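Local coordinates for putative gdp-fucose protein o-fucosyltransferase 1 (Caenorhabditis elegans, PDB 3ZY2) that probably works as a glycosyltransferase of the GT-B clan and carries bound guanosine-5'-diphosphate in the crystal, at residues L43-E48 against W126-V131; F63-V68 against V74-E79; Q265-Q270 against D290-E295. One frame throughout, in Å; residues are numbered along the deposited sequence.

Contacts 1 and 2 belong to the N-terminal half of a GT-B-type chain built around two parallel sheets, contact 3 to the C-terminal half. Contact 2 (63-68 with 74-79) is nested within the loop that contact 1 (43-48 with 126-131) closes; contact 3 (265-270 with 290-295) follows both. The centres of contacts 1 and 2 are about 14 Å apart, and the two touch: Leu43 pairs through its backbone with Val75 at the edge of the six-stranded sheet, and Met77 packs against Ile129. Contact 3, on the five-stranded sheet, lies about 38 and 39 Å from them between centres, across the chain's centre, and touches neither.

Contact 1. Residues L43-E48 against W126-V131; sequences LPNFIE and WDQIDV
Asn45 and Gln128 share a single water, which accepts from Asn45 ND2 at 3.1 Å and from Gln128 NE2 at 3.1 Å. Both amides point a donor nitrogen at the water, which serves as their common acceptor. Asn45 ND2 and Gln128 NE2 are 4.8 Å apart, and the two nitrogens subtend about 101° at it. The side chains cross at roughly a right angle, their amide planes 66° apart. Gln128 starts with CG anti to its backbone N and then bends at chi2 (62°), which carries the amide round to the water while CG stays 4.0 Å from Asn45 ND2. Ile129 adds an apolar neighbour, its CG2 lying 4.3 Å from Asn45 ND2. The meeting is slight, but Asn45 and Ile129 are buried and Gln128 forms the exposed side. Helix 122-128 stops here in a Schellman motif: Val131 N bonds to Trp126 O at 3.0 Å and Asp130 N to Asp127 O at 2.8 Å, with Asp130, at positive phi, as the C-prime residue. The turn thus delivers Gln128 and Ile129 to the loop that joins strand 40-42 of the parallel sheet to the short antiparallel strand 46-48. Met77 is touched by both Asn45 and Ile129, Met56 by Asn45 and Gln128, and Tyr125 OH takes a hydrogen bond from Asn45 N. Farther along, Phe46 meets Phe20 of the GDP pocket edge to face, and Glu48 bonds to His51 and Tyr316.

Contact 2. Residues F63-V68 against V74-E79; sequences FQVGTV and VVTMQE
No flat group takes part where Val65 and Val68 meet Val74 and Thr76; the touching is done by methyl groups. Val74 CG2 reaches into the angle between the two helix valines, 4.0 Å from Val68 CG1 and 4.2 Å from Val65 CG1. Its other branch also leans on Val68, with Val74 CG1 4.2 Å from Val68 CG1. Val65 turns its second methyl elsewhere: Val65 CG2 lies 3.8 Å from Thr76 CG2, the two side chains crossing at about a right angle. Thr76 divides its work by its first torsion. At chi1 61° OG1 sits between the backbone N and the carbonyl carbon and accepts from Glu79 N at 3.0 Å, a nearly straight N-cap bond (162°), while CG2 is left facing Val65. The residue therefore caps helix 77-88 and packs against helix 65-68 at once. Phe59 of helix 59-62 touches both Val65 and Val68, and Glu60 touches Val65 and Thr76; Val68 also reaches Leu31 of helix 20-37. Strand 74-75 is outermost in the chain's six-stranded parallel sheet, with Val75 hydrogen-bonded through its backbone to Leu41 of the neighbouring strand 40-42.

Contact 3. Residues Q265-Q270 against D290-E295; sequences QQILEQ and DHMIDE
Leu268 and Glu295 mark the closest backbone approach, 7.8 Å between their CA atoms, where helix 264-278 passes the start of helix 293-300. Segment 265-270 is helical throughout, whereas 290-295 first runs as a loop. There Asp290 forms an Asx turn: its OD1 accepts from Met292 N at 2.9 Å, the bond bent (140°) and arriving from above the carboxylate, 49° out of its plane. Met292, with positive phi, takes the N-cap position, and its side chain is the main bridge to the other helix. Its sulfur lies beside Ile267, 4.0 Å from Met292 SD to Ile267 CD1 and 4.1 Å to Ile267 CG2. The bend at chi3 (67°) then swings the terminal methyl to Leu268, with Met292 CE 4.0 Å from Leu268 CG. Helix 264-278 lies on the connection between the adjacent parallel strands 213-218 and 282-287, a beta-alpha-beta crossover of the Rossmann-like half; Ile267 and Met292 both rest on Leu218 of the first strand. Leu268 also extends its CD2 over the backbone of the second helix, 3.6 Å from Glu295 O, and touches Ile296 and Ala299 beyond. Glu295 lends CB to this edge, 4.3 Å from Leu268 CD2, while its carboxylate leads away. Ser287 and Asp288, just before the Asx turn, line the GDP pocket, and the Met292 side chain is about 12 Å from that ligand.

Contact 1. Residues L43-E48 against W126-V131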
loop_
_atom_site.group_PDB
_atom_site.type_symbol
_atom_site.label_atom_id
_atom_site.label_comp_id
_atom_site.label_asym_id
_atom_site.label_seq_id
_atom_site.Cartn_x
_atom_site.Cartn_y
_atom_site.Cartn_z
ATOM N N LEU A 43 -6.700 -3.267 -21.839
ATOM C CA LEU A 43 -5.519 -2.448 -22.083
ATOM C C LEU A 43 -5.727 -1.072 -21.424
ATOM O O LEU A 43 -6.780 -0.440 -21.586
ATOM C CB LEU A 43 -5.251 -2.351 -23.587
ATOM C CG LEU A 43 -4.844 -3.676 -24.238
ATOM C CD1 LEU A 43 -5.028 -3.604 -25.757
ATOM C CD2 LEU A 43 -3.398 -4.026 -23.898
ATOM N N PRO A 44 -4.747 -0.605 -20.622
ATOM C CA PRO A 44 -4.946 0.624 -19.865
ATOM C C PRO A 44 -4.933 1.859 -20.750
ATOM O O PRO A 44 -4.293 1.856 -21.812
ATOM C CB PRO A 44 -3.718 0.662 -18.954
ATOM C CG PRO A 44 -2.646 -0.036 -19.736
ATOM C CD PRO A 44 -3.385 -1.158 -20.477
ATOM N N ASN A 45 -5.636 2.904 -20.334
ATOM C CA ASN A 45 -5.315 4.237 -20.844
ATOM C C ASN A 45 -4.033 4.663 -20.165
ATOM O O ASN A 45 -3.872 4.503 -18.929
ATOM C CB ASN A 45 -6.406 5.228 -20.489
ATOM C CG ASN A 45 -7.687 4.997 -21.270
ATOM O OD1 ASN A 45 -7.673 4.571 -22.447
ATOM N ND2 ASN A 45 -8.806 5.304 -20.628
ATOM N N PHE A 46 -3.091 5.163 -20.954
ATOM C CA PHE A 46 -1.930 5.825 -20.345
ATOM C C PHE A 46 -2.270 7.235 -19.925
ATOM O O PHE A 46 -3.321 7.738 -20.274
ATOM C CB PHE A 46 -0.730 5.776 -21.303
ATOM C CG PHE A 46 -0.238 4.374 -21.531
ATOM C CD1 PHE A 46 0.532 3.759 -20.540
ATOM C CD2 PHE A 46 -0.557 3.669 -22.701
ATOM C CE1 PHE A 46 1.012 2.433 -20.702
ATOM C CE2 PHE A 46 -0.077 2.321 -22.860
ATOM C CZ PHE A 46 0.704 1.735 -21.861
ATOM N N ILE A 47 -1.397 7.848 -19.145
ATOM C CA ILE A 47 -1.734 9.095 -18.494
ATOM C C ILE A 47 -0.666 10.133 -18.767
ATOM O O ILE A 47 0.521 9.872 -18.596
ATOM C CB ILE A 47 -1.908 8.872 -16.976
ATOM C CG1 ILE A 47 -3.008 7.828 -16.704
ATOM C CG2 ILE A 47 -2.303 10.187 -16.301
ATOM C CD1 ILE A 47 -3.223 7.476 -15.240
ATOM N N GLU A 48 -1.109 11.326 -19.183
ATOM C CA GLU A 48 -0.240 12.489 -19.409
ATOM C C GLU A 48 -0.583 13.570 -18.418
ATOM O O GLU A 48 -1.756 13.847 -18.194
ATOM C CB GLU A 48 -0.426 13.022 -20.829
ATOM C CG GLU A 48 0.245 12.164 -21.887
ATOM C CD GLU A 48 0.066 12.718 -23.277
ATOM O OE1 GLU A 48 -0.526 13.810 -23.462
ATOM O OE2 GLU A 48 0.499 12.064 -24.224
ATOM N N TRP A 126 -10.720 6.760 -13.443
ATOM C CA TRP A 126 -11.962 5.995 -13.374
ATOM C C TRP A 126 -13.158 6.830 -13.836
ATOM O O TRP A 126 -14.070 6.279 -14.450
ATOM C CB TRP A 126 -12.149 5.393 -11.983
ATOM C CG TRP A 126 -11.057 4.396 -11.635
ATOM C CD1 TRP A 126 -10.024 4.590 -10.752
ATOM C CD2 TRP A 126 -10.866 3.071 -12.184
ATOM N NE1 TRP A 126 -9.226 3.470 -10.696
ATOM C CE2 TRP A 126 -9.711 2.524 -11.567
ATOM C CE3 TRP A 126 -11.553 2.296 -13.130
ATOM C CZ2 TRP A 126 -9.232 1.239 -11.857
ATOM C CZ3 TRP A 126 -11.077 1.001 -13.411
ATOM C CH2 TRP A 126 -9.916 0.497 -12.785
ATOM N N ASP A 127 -13.128 8.147 -13.585
ATOM C CA ASP A 127 -14.161 9.070 -14.092
ATOM C C ASP A 127 -14.265 8.978 -15.610
ATOM O O ASP A 127 -15.372 8.969 -16.165
ATOM C CB ASP A 127 -13.847 10.528 -13.722
ATOM C CG ASP A 127 -14.337 10.916 -12.339
ATOM O OD1 ASP A 127 -15.050 10.124 -11.685
ATOM O OD2 ASP A 127 -14.012 12.061 -11.926
ATOM N N GLN A 128 -13.108 8.905 -16.270
ATOM C CA GLN A 128 -13.029 8.876 -17.740
ATOM C C GLN A 128 -13.845 7.739 -18.341
ATOM O O GLN A 128 -14.416 7.883 -19.427
ATOM C CB GLN A 128 -11.573 8.807 -18.214
ATOM C CG GLN A 128 -11.342 8.240 -19.650
ATOM C CD GLN A 128 -11.995 9.054 -20.765
ATOM O OE1 GLN A 128 -12.293 10.243 -20.609
ATOM N NE2 GLN A 128 -12.225 8.404 -21.906
ATOM N N ILE A 129 -13.898 6.620 -17.631
ATOM C CA ILE A 129 -14.664 5.471 -18.085
ATOM C C ILE A 129 -15.942 5.278 -17.269
ATOM O O ILE A 129 -16.547 4.206 -17.295
ATOM C CB ILE A 129 -13.788 4.180 -18.178
ATOM C CG1 ILE A 129 -13.172 3.801 -16.822
ATOM C CG2 ILE A 129 -12.737 4.335 -19.277
ATOM C CD1 ILE A 129 -12.610 2.365 -16.776
ATOM N N ASP A 130 -16.347 6.331 -16.551
ATOM C CA ASP A 130 -17.628 6.352 -15.832
ATOM C C ASP A 130 -17.776 5.197 -14.841
ATOM O O ASP A 130 -18.868 4.626 -14.691
ATOM C CB ASP A 130 -18.807 6.385 -16.834
ATOM C CG ASP A 130 -18.807 7.638 -17.706
ATOM O OD1 ASP A 130 -18.658 8.758 -17.156
ATOM O OD2 ASP A 130 -18.967 7.508 -18.944
ATOM N N VAL A 131 -16.675 4.877 -14.151
ATOM C CA VAL A 131 -16.639 3.791 -13.159
ATOM C C VAL A 131 -16.587 4.366 -11.746
ATOM O O VAL A 131 -15.770 5.243 -11.462
ATOM C CB VAL A 131 -15.440 2.804 -13.405
ATOM C CG1 VAL A 131 -15.190 1.885 -12.193
ATOM C CG2 VAL A 131 -15.680 1.972 -14.667
HETATM O O HOH W 1 -11.463 5.407 -22.263
#

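Contact 2. Residues F63-V68 against V74-E79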
loop_
_atom_site.group_PDB
_atom_site.type_symbol
_atom_site.label_atom_id
_atom_site.label_comp_id
_atom_site.label_asym_id
_atom_site.label_seq_id
_atom_site.Cartn_x
_atom_site.Cartn_y
_atom_site.Cartn_z
ATOM N N PHE A 63 0.514 2.037 -29.082
ATOM C CA PHE A 63 1.036 0.694 -29.386
ATOM C C PHE A 63 0.049 -0.145 -30.189
ATOM O O PHE A 63 -1.150 0.155 -30.240
ATOM C CB PHE A 63 1.327 -0.037 -28.077
ATOM C CG PHE A 63 2.400 0.583 -27.236
ATOM C CD1 PHE A 63 3.693 0.659 -27.703
ATOM C CD2 PHE A 63 2.120 1.029 -25.953
ATOM C CE1 PHE A 63 4.709 1.191 -26.917
ATOM C CE2 PHE A 63 3.133 1.558 -25.148
ATOM C CZ PHE A 63 4.433 1.635 -25.635
ATOM N N GLN A 64 0.541 -1.225 -30.797
ATOM C CA GLN A 64 -0.303 -2.075 -31.673
ATOM C C GLN A 64 -0.961 -3.191 -30.879
ATOM O O GLN A 64 -0.290 -3.987 -30.249
ATOM C CB GLN A 64 0.513 -2.643 -32.849
ATOM C CG GLN A 64 0.997 -1.545 -33.761
ATOM C CD GLN A 64 1.684 -2.038 -35.006
ATOM O OE1 GLN A 64 1.362 -3.105 -35.542
ATOM N NE2 GLN A 64 2.664 -1.257 -35.477
ATOM N N VAL A 65 -2.295 -3.232 -30.912
ATOM C CA VAL A 65 -3.044 -4.269 -30.211
ATOM C C VAL A 65 -2.663 -5.665 -30.711
ATOM O O VAL A 65 -2.461 -6.580 -29.907
ATOM C CB VAL A 65 -4.560 -4.027 -30.313
ATOM C CG1 VAL A 65 -5.332 -5.207 -29.699
ATOM C CG2 VAL A 65 -4.933 -2.712 -29.630
ATOM N N GLY A 66 -2.521 -5.823 -32.029
ATOM C CA GLY A 66 -2.146 -7.114 -32.608
ATOM C C GLY A 66 -0.877 -7.713 -32.034
ATOM O O GLY A 66 -0.801 -8.927 -31.801
ATOM N N THR A 67 0.106 -6.864 -31.764
ATOM C CA THR A 67 1.381 -7.333 -31.265
ATOM C C THR A 67 1.325 -7.741 -29.790
ATOM O O THR A 67 1.846 -8.785 -29.421
ATOM C CB THR A 67 2.482 -6.306 -31.535
ATOM O OG1 THR A 67 2.538 -6.055 -32.955
ATOM C CG2 THR A 67 3.829 -6.853 -31.102
ATOM N N VAL A 68 0.659 -6.943 -28.961
ATOM C CA VAL A 68 0.571 -7.287 -27.552
ATOM C C VAL A 68 -0.252 -8.563 -27.328
ATOM O O VAL A 68 0.045 -9.341 -26.420
ATOM C CB VAL A 68 0.104 -6.085 -26.697
ATOM C CG1 VAL A 68 -1.398 -5.817 -26.828
ATOM C CG2 VAL A 68 0.467 -6.317 -25.239
ATOM N N VAL A 74 -5.985 -9.886 -24.654
ATOM C CA VAL A 74 -6.240 -8.489 -24.358
ATOM C C VAL A 74 -7.513 -8.004 -25.049
ATOM O O VAL A 74 -7.952 -8.606 -26.049
ATOM C CB VAL A 74 -5.054 -7.593 -24.840
ATOM C CG1 VAL A 74 -3.771 -7.891 -24.061
ATOM C CG2 VAL A 74 -4.833 -7.725 -26.355
ATOM N N VAL A 75 -8.107 -6.942 -24.500
ATOM C CA VAL A 75 -9.149 -6.164 -25.184
ATOM C C VAL A 75 -8.866 -4.677 -24.991
ATOM O O VAL A 75 -8.319 -4.273 -23.957
ATOM C CB VAL A 75 -10.590 -6.468 -24.686
ATOM C CG1 VAL A 75 -11.065 -7.821 -25.199
ATOM C CG2 VAL A 75 -10.712 -6.304 -23.150
ATOM N N THR A 76 -9.224 -3.867 -25.973
ATOM C CA THR A 76 -9.098 -2.419 -25.807
ATOM C C THR A 76 -10.060 -1.905 -24.736
ATOM O O THR A 76 -11.070 -2.553 -24.423
ATOM C CB THR A 76 -9.382 -1.661 -27.111
ATOM O OG1 THR A 76 -10.731 -1.925 -27.539
ATOM C CG2 THR A 76 -8.396 -2.068 -28.217
ATOM N N MET A 77 -9.741 -0.748 -24.165
ATOM C CA MET A 77 -10.635 -0.071 -23.227
ATOM C C MET A 77 -11.985 0.237 -23.894
ATOM O O MET A 77 -13.032 0.105 -23.251
ATOM C CB MET A 77 -9.982 1.210 -22.678
ATOM C CG MET A 77 -10.812 1.892 -21.582
ATOM S SD MET A 77 -10.937 0.932 -20.080
ATOM C CE MET A 77 -9.264 1.116 -19.477
ATOM N N GLN A 78 -11.959 0.632 -25.168
ATOM C CA GLN A 78 -13.186 0.934 -25.910
ATOM C C GLN A 78 -14.091 -0.302 -26.018
ATOM O O GLN A 78 -15.301 -0.207 -25.748
ATOM C CB GLN A 78 -12.883 1.548 -27.292
ATOM C CG GLN A 78 -14.098 1.658 -28.215
ATOM C CD GLN A 78 -13.871 2.488 -29.474
ATOM O OE1 GLN A 78 -12.738 2.720 -29.908
ATOM N NE2 GLN A 78 -14.972 2.937 -30.077
ATOM N N GLU A 79 -13.514 -1.447 -26.394
ATOM C CA GLU A 79 -14.299 -2.686 -26.463
ATOM C C GLU A 79 -14.824 -3.077 -25.082
ATOM O O GLU A 79 -15.991 -3.448 -24.929
ATOM C CB GLU A 79 -13.529 -3.853 -27.107
ATOM C CG GLU A 79 -14.346 -5.162 -27.110
ATOM C CD GLU A 79 -13.758 -6.321 -27.923
ATOM O OE1 GLU A 79 -12.719 -6.161 -28.596
ATOM O OE2 GLU A 79 -14.379 -7.414 -27.898
#

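Contact 3. Residues Q265-Q270 against D290-E295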
loop_
_atom_site.group_PDB
_atom_site.type_symbol
_atom_site.label_atom_id
_atom_site.label_comp_id
_atom_site.label_asym_id
_atom_site.label_seq_id
_atom_site.Cartn_x
_atom_site.Cartn_y
_atom_site.Cartn_z
ATOM N N GLN A 265 29.741 18.944 -19.491
ATOM C CA GLN A 265 31.063 18.537 -19.979
ATOM C C GLN A 265 31.135 17.033 -20.275
ATOM O O GLN A 265 31.647 16.626 -21.327
ATOM C CB GLN A 265 32.150 18.918 -18.951
ATOM C CG GLN A 265 32.038 20.354 -18.383
ATOM C CD GLN A 265 31.164 20.461 -17.122
ATOM O OE1 GLN A 265 29.954 20.716 -17.198
ATOM N NE2 GLN A 265 31.791 20.293 -15.953
ATOM N N GLN A 266 30.608 16.223 -19.349
ATOM C CA GLN A 266 30.625 14.764 -19.443
ATOM C C GLN A 266 29.721 14.310 -20.608
ATOM O O GLN A 266 30.092 13.426 -21.371
ATOM C CB GLN A 266 30.182 14.114 -18.102
ATOM C CG GLN A 266 31.276 14.154 -16.982
ATOM C CD GLN A 266 30.791 13.891 -15.515
ATOM O OE1 GLN A 266 29.597 13.900 -15.195
ATOM N NE2 GLN A 266 31.760 13.684 -14.618
ATOM N N ILE A 267 28.557 14.944 -20.751
ATOM C CA ILE A 267 27.649 14.636 -21.864
ATOM C C ILE A 267 28.345 14.869 -23.206
ATOM O O ILE A 267 28.330 14.003 -24.077
ATOM C CB ILE A 267 26.357 15.467 -21.782
ATOM C CG1 ILE A 267 25.526 14.988 -20.587
ATOM C CG2 ILE A 267 25.534 15.353 -23.109
ATOM C CD1 ILE A 267 24.398 15.894 -20.189
ATOM N N LEU A 268 28.996 16.024 -23.334
ATOM C CA LEU A 268 29.659 16.378 -24.581
ATOM C C LEU A 268 30.803 15.427 -24.890
ATOM O O LEU A 268 30.918 14.931 -26.012
ATOM C CB LEU A 268 30.133 17.840 -24.547
ATOM C CG LEU A 268 29.027 18.904 -24.491
ATOM C CD1 LEU A 268 29.606 20.261 -24.230
ATOM C CD2 LEU A 268 28.237 18.939 -25.768
ATOM N N GLU A 269 31.650 15.164 -23.887
ATOM C CA GLU A 269 32.789 14.269 -24.075
ATOM C C GLU A 269 32.323 12.893 -24.537
ATOM O O GLU A 269 32.888 12.322 -25.469
ATOM C CB GLU A 269 33.594 14.133 -22.773
ATOM C CG GLU A 269 34.750 13.126 -22.896
ATOM C CD GLU A 269 35.704 13.119 -21.715
ATOM O OE1 GLU A 269 35.481 13.865 -20.735
ATOM O OE2 GLU A 269 36.684 12.344 -21.786
ATOM N N GLN A 270 31.272 12.380 -23.904
ATOM C CA GLN A 270 30.810 11.034 -24.209
ATOM C C GLN A 270 30.100 10.935 -25.567
ATOM O O GLN A 270 30.288 9.960 -26.292
ATOM C CB GLN A 270 29.971 10.487 -23.051
ATOM C CG GLN A 270 30.837 10.219 -21.818
ATOM C CD GLN A 270 30.049 10.040 -20.551
ATOM O OE1 GLN A 270 30.215 10.793 -19.579
ATOM N NE2 GLN A 270 29.217 9.017 -20.523
ATOM N N ASP A 290 16.572 20.490 -21.614
ATOM C CA ASP A 290 17.674 21.135 -22.339
ATOM C C ASP A 290 18.286 20.146 -23.339
ATOM O O ASP A 290 19.037 19.231 -22.948
ATOM C CB ASP A 290 18.743 21.591 -21.339
ATOM C CG ASP A 290 19.924 22.294 -21.991
ATOM O OD1 ASP A 290 19.903 22.562 -23.217
ATOM O OD2 ASP A 290 20.887 22.610 -21.243
ATOM N N HIS A 291 17.948 20.319 -24.619
ATOM C CA HIS A 291 18.498 19.459 -25.695
ATOM C C HIS A 291 19.969 19.734 -26.020
ATOM O O HIS A 291 20.603 18.958 -26.737
ATOM C CB HIS A 291 17.677 19.563 -26.988
ATOM C CG HIS A 291 16.237 19.177 -26.826
ATOM N ND1 HIS A 291 15.708 18.002 -27.316
ATOM C CD2 HIS A 291 15.215 19.827 -26.220
ATOM C CE1 HIS A 291 14.420 17.943 -27.006
ATOM N NE2 HIS A 291 14.101 19.034 -26.339
ATOM N N MET A 292 20.508 20.841 -25.524
ATOM C CA MET A 292 21.918 21.153 -25.697
ATOM C C MET A 292 22.364 21.161 -27.163
ATOM O O MET A 292 23.514 20.856 -27.439
ATOM C CB MET A 292 22.791 20.162 -24.909
ATOM C CG MET A 292 22.683 20.284 -23.391
ATOM S SD MET A 292 23.660 19.010 -22.565
ATOM C CE MET A 292 25.318 19.534 -23.031
ATOM N N ILE A 293 21.465 21.528 -28.084
ATOM C CA ILE A 293 21.762 21.451 -29.526
ATOM C C ILE A 293 22.961 22.303 -29.913
ATOM O O ILE A 293 23.880 21.812 -30.567
ATOM C CB ILE A 293 20.523 21.778 -30.433
ATOM C CG1 ILE A 293 19.402 20.766 -30.222
ATOM C CG2 ILE A 293 20.892 21.820 -31.931
ATOM C CD1 ILE A 293 19.756 19.318 -30.581
ATOM N N ASP A 294 22.967 23.570 -29.508
ATOM C CA ASP A 294 24.091 24.431 -29.878
ATOM C C ASP A 294 25.397 23.945 -29.274
ATOM O O ASP A 294 26.430 23.932 -29.964
ATOM C CB ASP A 294 23.823 25.885 -29.503
ATOM C CG ASP A 294 22.751 26.527 -30.371
ATOM O OD1 ASP A 294 22.351 25.938 -31.395
ATOM O OD2 ASP A 294 22.316 27.649 -30.042
ATOM N N GLU A 295 25.357 23.528 -28.001
ATOM C CA GLU A 295 26.564 23.029 -27.326
ATOM C C GLU A 295 27.078 21.739 -27.982
ATOM O O GLU A 295 28.281 21.574 -28.206
ATOM C CB GLU A 295 26.333 22.805 -25.820
ATOM C CG GLU A 295 26.023 24.061 -25.006
ATOM C CD GLU A 295 24.531 24.376 -24.909
ATOM O OE1 GLU A 295 23.730 23.957 -25.782
ATOM O OE2 GLU A 295 24.154 25.066 -23.938
#